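Glycosylation Associate Protein 2 (Streptococcus agalactiae serotype V, PDB 6OYC) is probably an accessory part of the machinery that glycosylates and exports a surface adhesin, and carries an alpha/beta-hydrolase-type domain. Local coordinates at residues R330-A335 against F413-D418; F336-G339 against Y343-K346; P394-G399 against N437-S442; V401-R406 against S430-L435. All coordinates share one frame; numbering follows the deposited sequence.

Interaction 1 (R330-A335 against F413-D418); sequences RLQGGA and FATSLD
The flat amide of Gln332 turns its oxygen toward Thr415, OE1 lying 3.6 Å from Thr415 CB, while the methyl of the same threonine covers one face of the Phe413 ring, CG2 standing 3.5 Å above that plane and displaced toward the rim. The Phe413 ring also meets Phe304 edge-to-face. On the first segment, Ala335 CB sits over one face of the Arg330 guanidinium, whose NH2 is paired with Asp328. These groups belong to the alpha/beta-hydrolase-like part of the protein, where the loop after strand 323-327 meets the type I turn leading into helix 416-424. With OG1 opposite the backbone N (chi1 -178°), Thr415 sends its hydroxyl toward the loop and its methyl to Phe413, a division of labour that a beta-branched alcohol suits well. Two waters do the polar work. One donates to Gln332 OE1 and accepts from Thr415 N at 2.9 Å; the other takes the N-H of Gly333, gives a hydrogen to Gly334 O at 2.8 Å, and bonds Thr415 OG1 at 2.7 Å. Gly334 has backbone angles (127°/156°) that suit a residue without CB, which does not crowd the carbonyl oxygen of Gly333. Apolar contact comes from Leu331, whose CD1 rests 4.0 Å from Asp418 CB and whose side chain also touches Ile419 and Leu422, while Asp418 OD1 bonds Asn155 N. At the turn, Phe413 O is gripped twice, by Ser416 OG at 3.0 Å and Ser416 N, from opposite faces of its carbonyl plane.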
loop_
_atom_site.group_PDB
_atom_site.type_symbol
_atom_site.label_atom_id
_atom_site.label_comp_id
_atom_site.label_asym_id
_atom_site.label_seq_id
_atom_site.Cartn_x
_atom_site.Cartn_y
_atom_site.Cartn_z
ATOM N N ARG B 330 2.635 9.263 -1.113
ATOM C CA ARG B 330 3.106 10.470 -1.779
ATOM C C ARG B 330 3.820 11.406 -0.803
ATOM O O ARG B 330 3.703 11.282 0.421
ATOM C CB ARG B 330 1.936 11.196 -2.454
ATOM C CG ARG B 330 1.253 10.360 -3.549
ATOM C CD ARG B 330 -0.072 10.972 -3.999
ATOM N NE ARG B 330 -1.020 11.070 -2.888
ATOM C CZ ARG B 330 -2.091 11.860 -2.874
ATOM N NH1 ARG B 330 -2.377 12.627 -3.918
ATOM N NH2 ARG B 330 -2.884 11.883 -1.810
ATOM N N LEU B 331 4.587 12.336 -1.370
ATOM C CA LEU B 331 5.219 13.451 -0.642
ATOM C C LEU B 331 6.181 12.882 0.405
ATOM O O LEU B 331 6.937 11.947 0.099
ATOM C CB LEU B 331 4.158 14.350 -0.084
ATOM C CG LEU B 331 3.328 15.128 -1.093
ATOM C CD1 LEU B 331 2.620 16.291 -0.401
ATOM C CD2 LEU B 331 4.190 15.619 -2.251
ATOM N N GLN B 332 6.185 13.417 1.634
ATOM C CA GLN B 332 7.041 12.871 2.685
ATOM C C GLN B 332 6.470 11.577 3.269
ATOM O O GLN B 332 7.142 10.541 3.280
ATOM C CB GLN B 332 7.258 13.898 3.807
ATOM C CG GLN B 332 8.371 13.453 4.775
ATOM C CD GLN B 332 8.435 14.269 6.072
ATOM O OE1 GLN B 332 7.711 15.248 6.253
ATOM N NE2 GLN B 332 9.319 13.862 6.976
ATOM N N GLY B 333 5.247 11.625 3.792
ATOM C CA GLY B 333 4.690 10.455 4.443
ATOM C C GLY B 333 3.202 10.279 4.196
ATOM O O GLY B 333 2.501 9.661 5.004
ATOM N N GLY B 334 2.717 10.822 3.089
ATOM C CA GLY B 334 1.309 10.744 2.744
ATOM C C GLY B 334 0.778 12.136 2.474
ATOM O O GLY B 334 1.324 13.138 2.944
ATOM N N ALA B 335 -0.301 12.206 1.687
ATOM C CA ALA B 335 -0.934 13.475 1.364
ATOM C C ALA B 335 -2.447 13.400 1.585
ATOM O O ALA B 335 -3.234 14.004 0.840
ATOM C CB ALA B 335 -0.600 13.906 -0.067
ATOM N N PHE B 413 4.221 20.485 11.788
ATOM C CA PHE B 413 3.960 19.447 10.795
ATOM C C PHE B 413 4.191 20.068 9.417
ATOM O O PHE B 413 3.237 20.310 8.661
ATOM C CB PHE B 413 2.534 18.893 10.950
ATOM C CG PHE B 413 2.266 17.662 10.138
ATOM C CD1 PHE B 413 2.983 16.499 10.358
ATOM C CD2 PHE B 413 1.286 17.667 9.159
ATOM C CE1 PHE B 413 2.737 15.366 9.613
ATOM C CE2 PHE B 413 1.031 16.535 8.409
ATOM C CZ PHE B 413 1.757 15.382 8.639
ATOM N N ALA B 414 5.468 20.315 9.097
ATOM C CA ALA B 414 5.807 21.234 8.014
ATOM C C ALA B 414 5.333 20.731 6.648
ATOM O O ALA B 414 4.959 21.537 5.785
ATOM C CB ALA B 414 7.311 21.490 8.018
ATOM N N THR B 415 5.312 19.406 6.438
ATOM C CA THR B 415 4.857 18.823 5.170
ATOM C C THR B 415 3.446 19.257 4.768
ATOM O O THR B 415 3.039 19.048 3.621
ATOM C CB THR B 415 4.897 17.292 5.232
ATOM O OG1 THR B 415 4.503 16.736 3.964
ATOM C CG2 THR B 415 3.944 16.773 6.321
ATOM N N SER B 416 2.678 19.837 5.694
ATOM C CA SER B 416 1.341 20.303 5.338
ATOM C C SER B 416 1.408 21.403 4.290
ATOM O O SER B 416 0.471 21.566 3.493
ATOM C CB SER B 416 0.591 20.799 6.580
ATOM O OG SER B 416 1.231 21.909 7.198
ATOM N N LEU B 417 2.504 22.165 4.272
ATOM C CA LEU B 417 2.682 23.181 3.238
ATOM C C LEU B 417 2.771 22.542 1.862
ATOM O O LEU B 417 2.179 23.035 0.894
ATOM C CB LEU B 417 3.932 24.014 3.532
ATOM C CG LEU B 417 3.978 24.659 4.923
ATOM C CD1 LEU B 417 5.106 25.666 5.039
ATOM C CD2 LEU B 417 2.639 25.317 5.245
ATOM N N ASP B 418 3.497 21.429 1.756
ATOM C CA ASP B 418 3.543 20.710 0.486
ATOM C C ASP B 418 2.190 20.116 0.134
ATOM O O ASP B 418 1.815 20.080 -1.044
ATOM C CB ASP B 418 4.611 19.627 0.551
ATOM C CG ASP B 418 6.003 20.209 0.706
ATOM O OD1 ASP B 418 6.354 21.152 -0.058
ATOM O OD2 ASP B 418 6.738 19.738 1.604
HETATM O O HOH W 1 6.697 17.438 8.014
HETATM O O HOH W 2 3.910 14.126 3.421
#

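Interaction 2 (F336-G339 against Y343-K346); sequences FYIG and YEQK
Gly339 N donates a hydrogen bond to Glu344 OE2 over 3.0 Å, nearly straight at 166°. The bond ties the first turn of helix 341-358 to the loop that leads into it from strand 323-327, a strand-loop-helix unit of the alpha/beta-hydrolase-like domain. Gly339 meets the oxygen on its anti side, 19° out of the carboxylate plane. Glu344 is buried, but neither oxygen is neglected, since OE2 also bonds Tyr438 OH and OE1 bonds Tyr379 OH. Three such partners would be expected to stabilise the ionised form. An opposing term is Gly339 O, an acceptor only 3.2 Å from OE2. The chain of Glu344, extended beyond CG, carries the carboxylate away from the helix to the glycine, whose lack of a side chain lets the Tyr343 ring lie close by.

Tyr343 packs against a carbonyl: its ring edge is toward the loop, and Tyr337 O is in the ring plane, 3.8 Å from CE1. Here CG opposite the backbone N (chi1 -175°) turns the ring edge to Tyr337 O. Its hydroxyl ends on Glu283 O, while Tyr337 O itself is bonded to His380 NE2. The Tyr337 side chain turns away from the helix, bonds Ser302 O, and touches what may be a nucleophile elbow.

Ile338 brings apolar atoms against the polar carboxylate. It runs side by side with Glu344, both pointing the same way, and its branched aliphatic group borders the acid; OE2 lies 3.2 Å from Ile338 CB and 3.5 Å from CG2.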
loop_
_atom_site.group_PDB
_atom_site.type_symbol
_atom_site.label_atom_id
_atom_site.label_comp_id
_atom_site.label_asym_id
_atom_site.label_seq_id
_atom_site.Cartn_x
_atom_site.Cartn_y
_atom_site.Cartn_z
ATOM N N PHE B 336 -2.871 12.640 2.598
ATOM C CA PHE B 336 -4.237 12.713 3.112
ATOM C C PHE B 336 -5.278 12.251 2.084
ATOM O O PHE B 336 -6.415 12.726 2.081
ATOM C CB PHE B 336 -4.542 14.138 3.604
ATOM C CG PHE B 336 -3.874 14.472 4.915
ATOM C CD1 PHE B 336 -2.509 14.625 4.990
ATOM C CD2 PHE B 336 -4.616 14.586 6.080
ATOM C CE1 PHE B 336 -1.891 14.896 6.206
ATOM C CE2 PHE B 336 -4.012 14.865 7.288
ATOM C CZ PHE B 336 -2.644 15.021 7.351
ATOM N N TYR B 337 -4.901 11.323 1.203
ATOM C CA TYR B 337 -5.817 10.626 0.292
ATOM C C TYR B 337 -6.592 11.565 -0.618
ATOM O O TYR B 337 -7.618 11.176 -1.182
ATOM C CB TYR B 337 -6.775 9.711 1.073
ATOM C CG TYR B 337 -5.999 8.767 1.948
ATOM C CD1 TYR B 337 -5.514 7.567 1.449
ATOM C CD2 TYR B 337 -5.667 9.111 3.260
ATOM C CE1 TYR B 337 -4.758 6.702 2.251
ATOM C CE2 TYR B 337 -4.929 8.246 4.064
ATOM C CZ TYR B 337 -4.472 7.053 3.554
ATOM O OH TYR B 337 -3.720 6.203 4.350
ATOM N N ILE B 338 -6.115 12.789 -0.817
ATOM C CA ILE B 338 -6.773 13.701 -1.740
ATOM C C ILE B 338 -5.831 14.024 -2.888
ATOM O O ILE B 338 -4.614 13.839 -2.807
ATOM C CB ILE B 338 -7.265 14.987 -1.049
ATOM C CG1 ILE B 338 -6.134 15.659 -0.286
ATOM C CG2 ILE B 338 -8.417 14.660 -0.090
ATOM C CD1 ILE B 338 -6.478 17.055 0.161
ATOM N N GLY B 339 -6.418 14.496 -3.976
ATOM C CA GLY B 339 -5.669 14.791 -5.177
ATOM C C GLY B 339 -6.615 14.965 -6.340
ATOM O O GLY B 339 -7.680 15.560 -6.176
ATOM N N TYR B 343 -7.871 10.407 -8.933
ATOM C CA TYR B 343 -7.269 9.786 -7.758
ATOM C C TYR B 343 -8.334 9.472 -6.714
ATOM O O TYR B 343 -8.457 8.329 -6.260
ATOM C CB TYR B 343 -6.182 10.707 -7.194
ATOM C CG TYR B 343 -5.386 10.144 -6.036
ATOM C CD1 TYR B 343 -5.797 10.341 -4.718
ATOM C CD2 TYR B 343 -4.193 9.451 -6.255
ATOM C CE1 TYR B 343 -5.055 9.844 -3.648
ATOM C CE2 TYR B 343 -3.452 8.939 -5.194
ATOM C CZ TYR B 343 -3.883 9.146 -3.903
ATOM O OH TYR B 343 -3.144 8.655 -2.862
ATOM N N GLU B 344 -9.153 10.468 -6.367
ATOM C CA GLU B 344 -10.108 10.295 -5.278
ATOM C C GLU B 344 -11.245 9.356 -5.667
ATOM O O GLU B 344 -11.661 8.509 -4.866
ATOM C CB GLU B 344 -10.643 11.650 -4.850
ATOM C CG GLU B 344 -9.557 12.579 -4.375
ATOM C CD GLU B 344 -10.098 13.931 -4.005
ATOM O OE1 GLU B 344 -11.302 14.160 -4.217
ATOM O OE2 GLU B 344 -9.329 14.777 -3.517
ATOM N N GLN B 345 -11.748 9.467 -6.897
ATOM C CA GLN B 345 -12.776 8.526 -7.323
ATOM C C GLN B 345 -12.235 7.100 -7.374
ATOM O O GLN B 345 -12.996 6.135 -7.203
ATOM C CB GLN B 345 -13.344 8.933 -8.684
ATOM C CG GLN B 345 -14.429 8.008 -9.213
ATOM C CD GLN B 345 -15.656 7.998 -8.315
ATOM O OE1 GLN B 345 -16.251 9.042 -8.054
ATOM N NE2 GLN B 345 -16.029 6.820 -7.828
ATOM N N LYS B 346 -10.928 6.934 -7.599
ATOM C CA LYS B 346 -10.397 5.580 -7.591
ATOM C C LYS B 346 -10.389 5.001 -6.188
ATOM O O LYS B 346 -10.577 3.789 -6.022
ATOM C CB LYS B 346 -9.000 5.559 -8.202
ATOM C CG LYS B 346 -9.090 5.557 -9.694
ATOM C CD LYS B 346 -7.774 5.464 -10.362
ATOM C CE LYS B 346 -7.991 5.194 -11.822
ATOM N NZ LYS B 346 -6.723 5.180 -12.543
#

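Interaction 3 (P394-G399 against N437-S442)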
loop_
_atom_site.group_PDB
_atom_site.type_symbol
_atom_site.label_atom_id
_atom_site.label_comp_id
_atom_site.label_asym_id
_atom_site.label_seq_id
_atom_site.Cartn_x
_atom_site.Cartn_y
_atom_site.Cartn_z
ATOM N N PRO B 394 -8.983 13.614 14.940
ATOM C CA PRO B 394 -9.342 13.950 13.560
ATOM C C PRO B 394 -8.581 15.160 13.052
ATOM O O PRO B 394 -8.277 16.091 13.799
ATOM C CB PRO B 394 -10.845 14.245 13.648
ATOM C CG PRO B 394 -11.041 14.729 15.063
ATOM C CD PRO B 394 -10.071 13.928 15.891
ATOM N N ILE B 395 -8.263 15.128 11.760
ATOM C CA ILE B 395 -7.717 16.268 11.042
ATOM C C ILE B 395 -8.601 16.492 9.825
ATOM O O ILE B 395 -8.649 15.638 8.929
ATOM C CB ILE B 395 -6.258 16.054 10.621
ATOM C CG1 ILE B 395 -5.413 15.622 11.817
ATOM C CG2 ILE B 395 -5.706 17.336 10.010
ATOM C CD1 ILE B 395 -4.013 15.217 11.458
ATOM N N PHE B 396 -9.318 17.619 9.797
ATOM C CA PHE B 396 -10.203 17.952 8.687
ATOM C C PHE B 396 -9.867 19.271 8.022
ATOM O O PHE B 396 -10.259 19.479 6.867
ATOM C CB PHE B 396 -11.679 18.039 9.131
ATOM C CG PHE B 396 -12.215 16.811 9.834
ATOM C CD1 PHE B 396 -11.763 15.539 9.518
ATOM C CD2 PHE B 396 -13.209 16.942 10.804
ATOM C CE1 PHE B 396 -12.279 14.413 10.175
ATOM C CE2 PHE B 396 -13.730 15.831 11.459
ATOM C CZ PHE B 396 -13.261 14.564 11.146
ATOM N N ASN B 397 -9.183 20.170 8.713
ATOM C CA ASN B 397 -8.930 21.513 8.213
ATOM C C ASN B 397 -7.448 21.597 7.862
ATOM O O ASN B 397 -6.623 22.051 8.661
ATOM C CB ASN B 397 -9.362 22.554 9.245
ATOM C CG ASN B 397 -10.824 22.393 9.654
ATOM O OD1 ASN B 397 -11.739 22.671 8.870
ATOM N ND2 ASN B 397 -11.048 21.926 10.876
ATOM N N LEU B 398 -7.114 21.140 6.652
ATOM C CA LEU B 398 -5.707 21.059 6.266
ATOM C C LEU B 398 -5.108 22.447 6.072
ATOM O O LEU B 398 -3.988 22.712 6.529
ATOM C CB LEU B 398 -5.564 20.213 5.002
ATOM C CG LEU B 398 -5.370 18.728 5.286
ATOM C CD1 LEU B 398 -5.187 17.942 3.994
ATOM C CD2 LEU B 398 -4.200 18.525 6.233
ATOM N N GLY B 399 -5.839 23.343 5.398
ATOM C CA GLY B 399 -5.409 24.730 5.300
ATOM C C GLY B 399 -5.145 25.374 6.649
ATOM O O GLY B 399 -4.227 26.189 6.784
ATOM N N ASN B 437 -12.153 24.326 2.855
ATOM C CA ASN B 437 -13.480 24.156 2.285
ATOM C C ASN B 437 -13.551 22.934 1.384
ATOM O O ASN B 437 -14.622 22.328 1.243
ATOM C CB ASN B 437 -13.880 25.432 1.549
ATOM C CG ASN B 437 -14.149 26.585 2.514
ATOM O OD1 ASN B 437 -14.586 26.365 3.648
ATOM N ND2 ASN B 437 -13.874 27.807 2.082
ATOM N N TYR B 438 -12.419 22.555 0.784
ATOM C CA TYR B 438 -12.345 21.337 -0.017
ATOM C C TYR B 438 -12.868 20.130 0.747
ATOM O O TYR B 438 -13.596 19.295 0.195
ATOM C CB TYR B 438 -10.895 21.111 -0.435
ATOM C CG TYR B 438 -10.690 20.040 -1.469
ATOM C CD1 TYR B 438 -10.943 20.288 -2.811
ATOM C CD2 TYR B 438 -10.208 18.793 -1.110
ATOM C CE1 TYR B 438 -10.727 19.316 -3.769
ATOM C CE2 TYR B 438 -9.995 17.811 -2.063
ATOM C CZ TYR B 438 -10.254 18.084 -3.389
ATOM O OH TYR B 438 -10.047 17.120 -4.338
ATOM N N PHE B 439 -12.503 20.017 2.022
ATOM C CA PHE B 439 -12.998 18.910 2.830
ATOM C C PHE B 439 -14.516 18.985 3.019
ATOM O O PHE B 439 -15.230 17.998 2.783
ATOM C CB PHE B 439 -12.283 18.889 4.184
ATOM C CG PHE B 439 -12.813 17.839 5.123
ATOM C CD1 PHE B 439 -12.336 16.536 5.066
ATOM C CD2 PHE B 439 -13.806 18.148 6.047
ATOM C CE1 PHE B 439 -12.831 15.567 5.919
ATOM C CE2 PHE B 439 -14.303 17.185 6.901
ATOM C CZ PHE B 439 -13.821 15.895 6.840
ATOM N N TRP B 440 -15.032 20.146 3.442
ATOM C CA TRP B 440 -16.447 20.221 3.815
ATOM C C TRP B 440 -17.382 20.145 2.616
ATOM O O TRP B 440 -18.532 19.736 2.787
ATOM C CB TRP B 440 -16.708 21.483 4.628
ATOM C CG TRP B 440 -15.923 21.456 5.850
ATOM C CD1 TRP B 440 -14.792 22.158 6.096
ATOM C CD2 TRP B 440 -16.149 20.628 6.997
ATOM N NE1 TRP B 440 -14.301 21.836 7.339
ATOM C CE2 TRP B 440 -15.119 20.899 7.912
ATOM C CE3 TRP B 440 -17.127 19.695 7.345
ATOM C CZ2 TRP B 440 -15.039 20.272 9.155
ATOM C CZ3 TRP B 440 -17.043 19.074 8.582
ATOM C CH2 TRP B 440 -16.010 19.362 9.467
ATOM N N LYS B 441 -16.908 20.495 1.414
ATOM C CA LYS B 441 -17.757 20.367 0.240
ATOM C C LYS B 441 -18.084 18.901 -0.030
ATOM O O LYS B 441 -19.192 18.570 -0.461
ATOM C CB LYS B 441 -17.100 21.021 -0.979
ATOM C CG LYS B 441 -17.472 20.381 -2.319
ATOM C CD LYS B 441 -16.520 20.786 -3.440
ATOM C CE LYS B 441 -16.874 20.090 -4.741
ATOM N NZ LYS B 441 -17.804 20.897 -5.586
ATOM N N SER B 442 -17.129 18.011 0.215
ATOM C CA SER B 442 -17.423 16.585 0.130
ATOM C C SER B 442 -18.449 16.184 1.182
ATOM O O SER B 442 -19.369 15.407 0.910
ATOM C CB SER B 442 -16.126 15.787 0.300
ATOM O OG SER B 442 -16.356 14.395 0.225
#
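An aromatic cluster of Phe396, Phe439 and Trp440 joins the loop after strand 388-392 to helix 429-444. The two phenylalanine rings are almost parallel, their planes 9° apart, but slid so far that they barely overlap; Phe439 CZ lies over one face of the Phe396 ring, 3.4 Å from Phe396 CD1. A CH-pi contact accompanies this: Phe396 CB stands 3.7 Å from the centroid of the Phe439 ring, over its face. Phe439 holds its CG opposite the backbone N (chi1 175°), which lays the ring flat beneath this methylene. Trp440 comes next in the helix and turns its indole so that Phe439 CD2 sits 3.5 Å above its centre. Toward Phe396 it is oblique, with CH2 3.9 Å from Phe396 CD2. Beyond the segments, Tyr375 meets Phe439 edge-to-face and Tyr474 lies nearly parallel to Trp440.

The indole's single polar atom is provided for as well. NE1 gives its hydrogen to Asn397 OD1 at 3.1 Å in a nearly straight bond, the oxygen lying in the ring plane, while NE1 is tilted 25° from the amide carbonyl plane. Asparagine suits this place because its other end, ND2, donates to Asp470. Though it stands just before helix 398-403, its side chain makes no capping bond; it reaches Trp440 and Asp470 instead. Asp464 OD2 accepts the backbone N-H groups of both Phe396 and Asn397. The contact packs the region between strands 388-392 and 452-458, consistent with the place where many alpha/beta hydrolases carry their lid or cap insertions.

Interaction 4 (V401-R406 against S430-L435)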
loop_
_atom_site.group_PDB
_atom_site.type_symbol
_atom_site.label_atom_id
_atom_site.label_comp_id
_atom_site.label_asym_id
_atom_site.label_seq_id
_atom_site.Cartn_x
_atom_site.Cartn_y
_atom_site.Cartn_z
ATOM N N VAL B 401 -4.168 23.519 9.343
ATOM C CA VAL B 401 -2.914 22.884 9.746
ATOM C C VAL B 401 -1.737 23.593 9.093
ATOM O O VAL B 401 -0.689 23.812 9.720
ATOM C CB VAL B 401 -2.938 21.384 9.403
ATOM C CG1 VAL B 401 -1.583 20.719 9.737
ATOM C CG2 VAL B 401 -4.101 20.689 10.130
ATOM N N ALA B 402 -1.912 23.985 7.828
ATOM C CA ALA B 402 -0.877 24.711 7.109
ATOM C C ALA B 402 -0.536 26.013 7.825
ATOM O O ALA B 402 0.625 26.250 8.183
ATOM C CB ALA B 402 -1.335 24.971 5.672
ATOM N N GLN B 403 -1.547 26.852 8.074
ATOM C CA GLN B 403 -1.315 28.135 8.737
ATOM C C GLN B 403 -0.651 27.977 10.096
ATOM O O GLN B 403 0.112 28.848 10.512
ATOM C CB GLN B 403 -2.629 28.886 8.876
ATOM C CG GLN B 403 -3.238 29.227 7.539
ATOM C CD GLN B 403 -2.452 30.304 6.832
ATOM O OE1 GLN B 403 -1.687 31.023 7.463
ATOM N NE2 GLN B 403 -2.628 30.418 5.519
ATOM N N ARG B 404 -0.894 26.870 10.788
ATOM C CA ARG B 404 -0.198 26.620 12.042
ATOM C C ARG B 404 1.323 26.666 11.889
ATOM O O ARG B 404 2.032 26.745 12.898
ATOM C CB ARG B 404 -0.657 25.268 12.600
ATOM C CG ARG B 404 -0.134 24.913 13.977
ATOM C CD ARG B 404 0.507 23.541 13.930
ATOM N NE ARG B 404 1.246 23.196 15.141
ATOM C CZ ARG B 404 2.485 23.603 15.404
ATOM N NH1 ARG B 404 3.130 24.388 14.542
ATOM N NH2 ARG B 404 3.078 23.230 16.531
ATOM N N GLU B 405 1.843 26.637 10.659
ATOM C CA GLU B 405 3.284 26.700 10.455
ATOM C C GLU B 405 3.823 28.124 10.519
ATOM O O GLU B 405 5.029 28.304 10.717
ATOM C CB GLU B 405 3.670 26.046 9.120
ATOM C CG GLU B 405 3.367 24.537 9.030
ATOM C CD GLU B 405 4.085 23.726 10.104
ATOM O OE1 GLU B 405 5.324 23.860 10.223
ATOM O OE2 GLU B 405 3.412 22.956 10.829
ATOM N N ARG B 406 2.970 29.142 10.375
ATOM C CA ARG B 406 3.453 30.500 10.595
ATOM C C ARG B 406 3.796 30.751 12.056
ATOM O O ARG B 406 4.464 31.744 12.354
ATOM C CB ARG B 406 2.432 31.535 10.086
ATOM C CG ARG B 406 1.325 31.913 11.074
ATOM C CD ARG B 406 -0.069 31.841 10.439
ATOM N NE ARG B 406 -1.099 32.557 11.198
ATOM C CZ ARG B 406 -1.839 32.022 12.165
ATOM N NH1 ARG B 406 -1.672 30.755 12.520
ATOM N NH2 ARG B 406 -2.748 32.759 12.784
ATOM N N SER B 430 -5.842 32.785 1.427
ATOM C CA SER B 430 -7.021 32.452 0.639
ATOM C C SER B 430 -7.013 30.980 0.233
ATOM O O SER B 430 -8.016 30.276 0.393
ATOM C CB SER B 430 -7.090 33.359 -0.589
ATOM O OG SER B 430 -7.930 32.804 -1.587
ATOM N N SER B 431 -5.883 30.493 -0.290
ATOM C CA SER B 431 -5.772 29.074 -0.621
ATOM C C SER B 431 -5.977 28.202 0.609
ATOM O O SER B 431 -6.564 27.115 0.519
ATOM C CB SER B 431 -4.407 28.782 -1.252
ATOM O OG SER B 431 -4.408 29.049 -2.644
ATOM N N SER B 432 -5.501 28.656 1.767
ATOM C CA SER B 432 -5.638 27.855 2.980
ATOM C C SER B 432 -7.108 27.601 3.316
ATOM O O SER B 432 -7.500 26.468 3.629
ATOM C CB SER B 432 -4.918 28.543 4.136
ATOM O OG SER B 432 -3.541 28.224 4.130
ATOM N N GLU B 433 -7.944 28.643 3.227
ATOM C CA GLU B 433 -9.365 28.461 3.493
ATOM C C GLU B 433 -10.016 27.618 2.401
ATOM O O GLU B 433 -10.938 26.837 2.671
ATOM C CB GLU B 433 -10.055 29.826 3.648
ATOM C CG GLU B 433 -10.671 30.418 2.367
ATOM C CD GLU B 433 -11.251 31.815 2.593
ATOM O OE1 GLU B 433 -11.193 32.281 3.750
ATOM O OE2 GLU B 433 -11.754 32.442 1.622
ATOM N N LYS B 434 -9.532 27.756 1.165
ATOM C CA LYS B 434 -10.022 26.922 0.071
ATOM C C LYS B 434 -9.762 25.445 0.343
ATOM O O LYS B 434 -10.609 24.588 0.050
ATOM C CB LYS B 434 -9.354 27.341 -1.242
ATOM C CG LYS B 434 -9.942 28.561 -1.934
ATOM C CD LYS B 434 -9.602 28.539 -3.428
ATOM C CE LYS B 434 -10.011 29.837 -4.109
ATOM N NZ LYS B 434 -9.485 31.024 -3.369
ATOM N N LEU B 435 -8.582 25.130 0.881
ATOM C CA LEU B 435 -8.269 23.750 1.226
ATOM C C LEU B 435 -9.142 23.265 2.378
ATOM O O LEU B 435 -9.590 22.112 2.378
ATOM C CB LEU B 435 -6.783 23.624 1.564
ATOM C CG LEU B 435 -6.265 22.310 2.148
ATOM C CD1 LEU B 435 -6.705 21.152 1.279
ATOM C CD2 LEU B 435 -4.733 22.335 2.287
#
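Gln403 and Ser432 meet between two helices, both side chains leaving the backbone toward the partner. The glutamine is bent at its second torsion (chi2 -71°), which brings the amide end to the serine, with NE2 as the end that meets OG. NE2 donates to Ser432 OG at 2.8 Å and 148°, the hydroxyl oxygen lying 21° out of the amide plane. CG of Gln403 also packs near OG, 3.6 Å away, so the aliphatic part of the chain borders the bond.

The serine hydroxyl is a meeting point: it bonds Gln420 OE1 from helix 416-424 and makes a weak bond to Gly399 O. A hydroxyl suits this buried position, since it can accept from one amide while giving its hydrogen to another group. Beside it, Ala402 turns its methyl toward the same oxygen, CB to OG 4.2 Å. Alanine and serine are small, and the two backbones approach to 7.0 Å between Ala402 CA and Ser432 CA.

Behind the glutamine, Gln403 O takes a hydrogen from Arg406 NH1, 3.3 Å away, the guanidinium presenting its edge; the exact turn of this carbonyl is less certain. The arrangement is close packing of helices through small side chains with one polar bridge, here between helices 398-403 and 429-444 of the alpha/beta-hydrolase-like domain.

After strand 323-327 the chain passes through 330-335, which waits for 413-418, and at once closes interaction 2, a tight local loop at the start of helix 341-358 and within the span of interaction 1. Strands 365-370 and 388-392 follow, then 394-399 and 401-406 open interactions 3 and 4. Interaction 1 closes next, crossing both, before 430-435 completes interaction 4 and 437-442 completes interaction 3, which encloses it. The two share helices 398-403 and 429-444. Probable hydrogen bonds run between contacts, from Arg330 to Ile338 O and from Phe413 N to Glu405, joining the strand-to-helix loops to the helices beside the mixed sheet.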